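Local coordinates for protein bicaudal C homolog 1 (Homo sapiens, PDB 6GY4), which probably binds RNA through its KH domains, of which this is the first, at residues 32-42 with 73-82. Numbering follows the deposited sequence.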
loop_
_atom_site.group_PDB
_atom_site.type_symbol
_atom_site.label_atom_id
_atom_site.label_comp_id
_atom_site.label_asym_id
_atom_site.label_seq_id
_atom_site.Cartn_x
_atom_site.Cartn_y
_atom_site.Cartn_z
ATOM N N PHE A 32 0.428 2.549 9.139
ATOM C CA PHE A 32 -0.301 1.482 8.461
ATOM C C PHE A 32 0.510 0.903 7.310
ATOM O O PHE A 32 0.496 -0.312 7.082
ATOM C CB PHE A 32 -1.648 2.003 7.961
ATOM C CG PHE A 32 -2.411 1.009 7.135
ATOM C CD1 PHE A 32 -3.040 -0.068 7.735
ATOM C CD2 PHE A 32 -2.495 1.148 5.759
ATOM C CE1 PHE A 32 -3.739 -0.990 6.981
ATOM C CE2 PHE A 32 -3.195 0.230 4.997
ATOM C CZ PHE A 32 -3.818 -0.840 5.610
ATOM N N PHE A 33 1.235 1.755 6.582
ATOM C CA PHE A 33 2.004 1.302 5.427
ATOM C C PHE A 33 3.311 0.640 5.847
ATOM O O PHE A 33 3.670 -0.423 5.328
ATOM C CB PHE A 33 2.277 2.481 4.491
ATOM C CG PHE A 33 1.044 3.044 3.839
ATOM C CD1 PHE A 33 0.018 2.211 3.423
ATOM C CD2 PHE A 33 0.912 4.409 3.643
ATOM C CE1 PHE A 33 -1.117 2.729 2.820
ATOM C CE2 PHE A 33 -0.219 4.934 3.043
ATOM C CZ PHE A 33 -1.234 4.094 2.631
ATOM N N GLN A 34 4.044 1.257 6.778
ATOM C CA GLN A 34 5.278 0.641 7.257
ATOM C C GLN A 34 4.995 -0.665 7.985
ATOM O O GLN A 34 5.861 -1.545 8.039
ATOM C CB GLN A 34 6.039 1.608 8.166
ATOM C CG GLN A 34 6.165 3.022 7.617
ATOM C CD GLN A 34 7.069 3.899 8.463
ATOM O OE1 GLN A 34 8.250 3.603 8.640
ATOM N NE2 GLN A 34 6.515 4.985 8.996
ATOM N N LYS A 35 3.796 -0.813 8.552
ATOM C CA LYS A 35 3.430 -2.094 9.140
ATOM C C LYS A 35 3.278 -3.158 8.062
ATOM O O LYS A 35 3.744 -4.289 8.228
ATOM C CB LYS A 35 2.143 -1.958 9.953
ATOM N N ILE A 36 2.635 -2.807 6.946
ATOM C CA ILE A 36 2.515 -3.740 5.830
ATOM C C ILE A 36 3.879 -4.009 5.213
ATOM O O ILE A 36 4.203 -5.152 4.867
ATOM C CB ILE A 36 1.521 -3.195 4.790
ATOM C CG1 ILE A 36 0.153 -2.962 5.431
ATOM C CG2 ILE A 36 1.402 -4.148 3.604
ATOM C CD1 ILE A 36 -0.841 -2.299 4.520
ATOM N N MET A 37 4.701 -2.967 5.068
ATOM C CA MET A 37 6.027 -3.139 4.483
ATOM C C MET A 37 6.893 -4.049 5.344
ATOM O O MET A 37 7.594 -4.926 4.829
ATOM C CB MET A 37 6.698 -1.779 4.297
ATOM C CG MET A 37 6.160 -0.965 3.137
ATOM S SD MET A 37 6.895 0.678 3.083
ATOM C CE MET A 37 8.636 0.262 3.051
ATOM N N GLU A 38 6.864 -3.847 6.662
ATOM C CA GLU A 38 7.627 -4.716 7.552
ATOM C C GLU A 38 7.036 -6.119 7.583
ATOM O O GLU A 38 7.774 -7.110 7.628
ATOM C CB GLU A 38 7.676 -4.118 8.957
ATOM N N GLU A 39 5.705 -6.223 7.550
ATOM C CA GLU A 39 5.065 -7.531 7.637
ATOM C C GLU A 39 5.254 -8.332 6.356
ATOM O O GLU A 39 5.450 -9.551 6.405
ATOM C CB GLU A 39 3.577 -7.369 7.941
ATOM C CG GLU A 39 3.026 -8.456 8.835
ATOM C CD GLU A 39 3.585 -8.369 10.235
ATOM O OE1 GLU A 39 3.475 -7.287 10.850
ATOM O OE2 GLU A 39 4.148 -9.373 10.720
ATOM N N THR A 40 5.187 -7.670 5.202
ATOM C CA THR A 40 5.247 -8.355 3.919
ATOM C C THR A 40 6.618 -8.284 3.262
ATOM O O THR A 40 6.836 -8.967 2.258
ATOM C CB THR A 40 4.196 -7.774 2.962
ATOM O OG1 THR A 40 4.408 -6.366 2.813
ATOM C CG2 THR A 40 2.794 -8.013 3.501
ATOM N N ASN A 41 7.542 -7.496 3.808
ATOM C CA ASN A 41 8.853 -7.254 3.204
ATOM C C ASN A 41 8.703 -6.701 1.789
ATOM O O ASN A 41 9.291 -7.201 0.828
ATOM C CB ASN A 41 9.720 -8.515 3.212
ATOM C CG ASN A 41 11.201 -8.194 3.195
ATOM O OD1 ASN A 41 11.635 -7.209 3.792
ATOM N ND2 ASN A 41 11.984 -9.014 2.502
ATOM N N THR A 42 7.897 -5.648 1.672
ATOM C CA THR A 42 7.600 -5.013 0.397
ATOM C C THR A 42 7.940 -3.531 0.478
ATOM O O THR A 42 8.189 -2.984 1.555
ATOM C CB THR A 42 6.128 -5.201 0.007
ATOM O OG1 THR A 42 5.288 -4.697 1.053
ATOM C CG2 THR A 42 5.818 -6.673 -0.206
ATOM N N GLU A 73 0.039 -10.128 -1.138
ATOM C CA GLU A 73 -0.515 -9.990 0.207
ATOM C C GLU A 73 -0.564 -8.532 0.642
ATOM O O GLU A 73 -1.467 -8.131 1.385
ATOM C CB GLU A 73 0.304 -10.811 1.199
ATOM C CG GLU A 73 0.226 -12.309 0.995
ATOM C CD GLU A 73 1.267 -13.051 1.805
ATOM O OE1 GLU A 73 2.126 -12.380 2.411
ATOM O OE2 GLU A 73 1.229 -14.300 1.834
ATOM N N ALA A 74 0.409 -7.727 0.211
ATOM C CA ALA A 74 0.364 -6.305 0.522
ATOM C C ALA A 74 -0.770 -5.620 -0.226
ATOM O O ALA A 74 -1.430 -4.727 0.317
ATOM C CB ALA A 74 1.706 -5.653 0.192
ATOM N N LYS A 75 -1.017 -6.034 -1.472
ATOM C CA LYS A 75 -2.076 -5.418 -2.260
ATOM C C LYS A 75 -3.451 -5.725 -1.682
ATOM O O LYS A 75 -4.326 -4.852 -1.662
ATOM C CB LYS A 75 -1.987 -5.883 -3.712
ATOM C CG LYS A 75 -3.034 -5.255 -4.620
ATOM C CD LYS A 75 -3.093 -5.938 -5.976
ATOM C CE LYS A 75 -4.140 -5.280 -6.864
ATOM N NZ LYS A 75 -4.388 -6.047 -8.116
ATOM N N GLU A 76 -3.666 -6.957 -1.208
ATOM C CA GLU A 76 -4.977 -7.308 -0.669
ATOM C C GLU A 76 -5.296 -6.492 0.578
ATOM O O GLU A 76 -6.458 -6.149 0.823
ATOM C CB GLU A 76 -5.049 -8.808 -0.369
ATOM C CG GLU A 76 -4.326 -9.246 0.900
ATOM C CD GLU A 76 -4.687 -10.654 1.327
ATOM O OE1 GLU A 76 -5.516 -11.289 0.644
ATOM O OE2 GLU A 76 -4.144 -11.127 2.350
ATOM N N MET A 77 -4.271 -6.158 1.370
ATOM C CA MET A 77 -4.489 -5.385 2.589
ATOM C C MET A 77 -4.743 -3.917 2.266
ATOM O O MET A 77 -5.684 -3.310 2.788
ATOM C CB MET A 77 -3.284 -5.525 3.523
ATOM C CG MET A 77 -2.971 -6.950 3.977
ATOM S SD MET A 77 -1.402 -7.044 4.872
ATOM C CE MET A 77 -1.146 -8.818 4.966
ATOM N N ILE A 78 -3.903 -3.333 1.409
ATOM C CA ILE A 78 -4.052 -1.928 1.041
ATOM C C ILE A 78 -5.396 -1.689 0.367
ATOM O O ILE A 78 -6.097 -0.716 0.675
ATOM C CB ILE A 78 -2.879 -1.493 0.141
ATOM C CG1 ILE A 78 -1.557 -1.602 0.905
ATOM C CG2 ILE A 78 -3.092 -0.078 -0.380
ATOM C CD1 ILE A 78 -0.328 -1.559 0.025
ATOM N N MET A 79 -5.787 -2.580 -0.547
ATOM C CA MET A 79 -7.024 -2.374 -1.293
ATOM C C MET A 79 -8.258 -2.501 -0.411
ATOM O O MET A 79 -9.285 -1.880 -0.704
ATOM C CB MET A 79 -7.103 -3.351 -2.463
ATOM C CG MET A 79 -6.198 -2.983 -3.621
ATOM S SD MET A 79 -6.543 -1.321 -4.228
ATOM C CE MET A 79 -8.216 -1.524 -4.833
ATOM N N SER A 80 -8.195 -3.298 0.658
ATOM C CA SER A 80 -9.348 -3.404 1.546
ATOM C C SER A 80 -9.637 -2.070 2.220
ATOM O O SER A 80 -10.800 -1.714 2.437
ATOM C CB SER A 80 -9.117 -4.503 2.584
ATOM O OG SER A 80 -7.943 -4.257 3.338
ATOM N N VAL A 81 -8.588 -1.315 2.543
ATOM C CA VAL A 81 -8.756 0.005 3.143
ATOM C C VAL A 81 -9.020 1.057 2.075
ATOM O O VAL A 81 -9.979 1.829 2.171
ATOM C CB VAL A 81 -7.522 0.359 3.990
ATOM C CG1 VAL A 81 -7.579 1.814 4.427
ATOM C CG2 VAL A 81 -7.423 -0.562 5.200
ATOM N N LEU A 82 -8.183 1.107 1.041
ATOM C CA LEU A 82 -8.329 2.085 -0.036
ATOM C C LEU A 82 -9.135 1.516 -1.201
ATOM O O LEU A 82 -8.673 1.504 -2.344
ATOM C CB LEU A 82 -6.952 2.562 -0.488
ATOM C CG LEU A 82 -6.009 2.956 0.660
ATOM C CD1 LEU A 82 -4.598 3.288 0.178
ATOM C CD2 LEU A 82 -6.576 4.116 1.469
#
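In Ile36, CG1 lies anti to the carbonyl carbon (chi1 -58°) and the chain runs on extended, which carries CD1 to 3.8 Å from Ile78 CG1, while the other branch, CG2, sits 3.7 Å from Ala74 CB. This is helix packing within a type I KH domain, where helix 68-81 packs on a three-stranded antiparallel sheet and helix 32-40 lies against it; segments 32-40 and 73-81 run nearly antiparallel, 160° between directions. In Phe32 the ring is anti to the backbone nitrogen (chi1 174°), and its CZ meets Val81 CG2 at 3.6 Å from the opposite direction. No hydrogen bond joins the two segments, and the contact is held by apolar packing. Small Ala74 suits its place because its CA comes within 6.3 Å of Ile36 CA, leaving little room beside Ile36 CG2. Branched Ile36 thus divides its two arms between Ala74 and Ile78, its CD1 also lying 3.4 Å above the plane of the Phe32 ring, toward the rim. Phe33 adds its ring edge, CZ reaching Leu82 CD1, and its ring also meets Trp46. Met17 of helix 11-23 touches Phe32, Val81 and Leu82, closing that end. At the other end Thr40 combines a methyl for packing, CG2 facing Met77 CE at 4.3 Å, with a hydroxyl that rests against Ala74 CB yet hydrogen-bonds within its own segment, to Thr42 OG1. An alanine in place of Thr40 would probably leave Thr42 without that hydroxyl partner and open a gap near Met77 CE. Thr42 OG1 itself rests 3.8 Å from Ala74 CB.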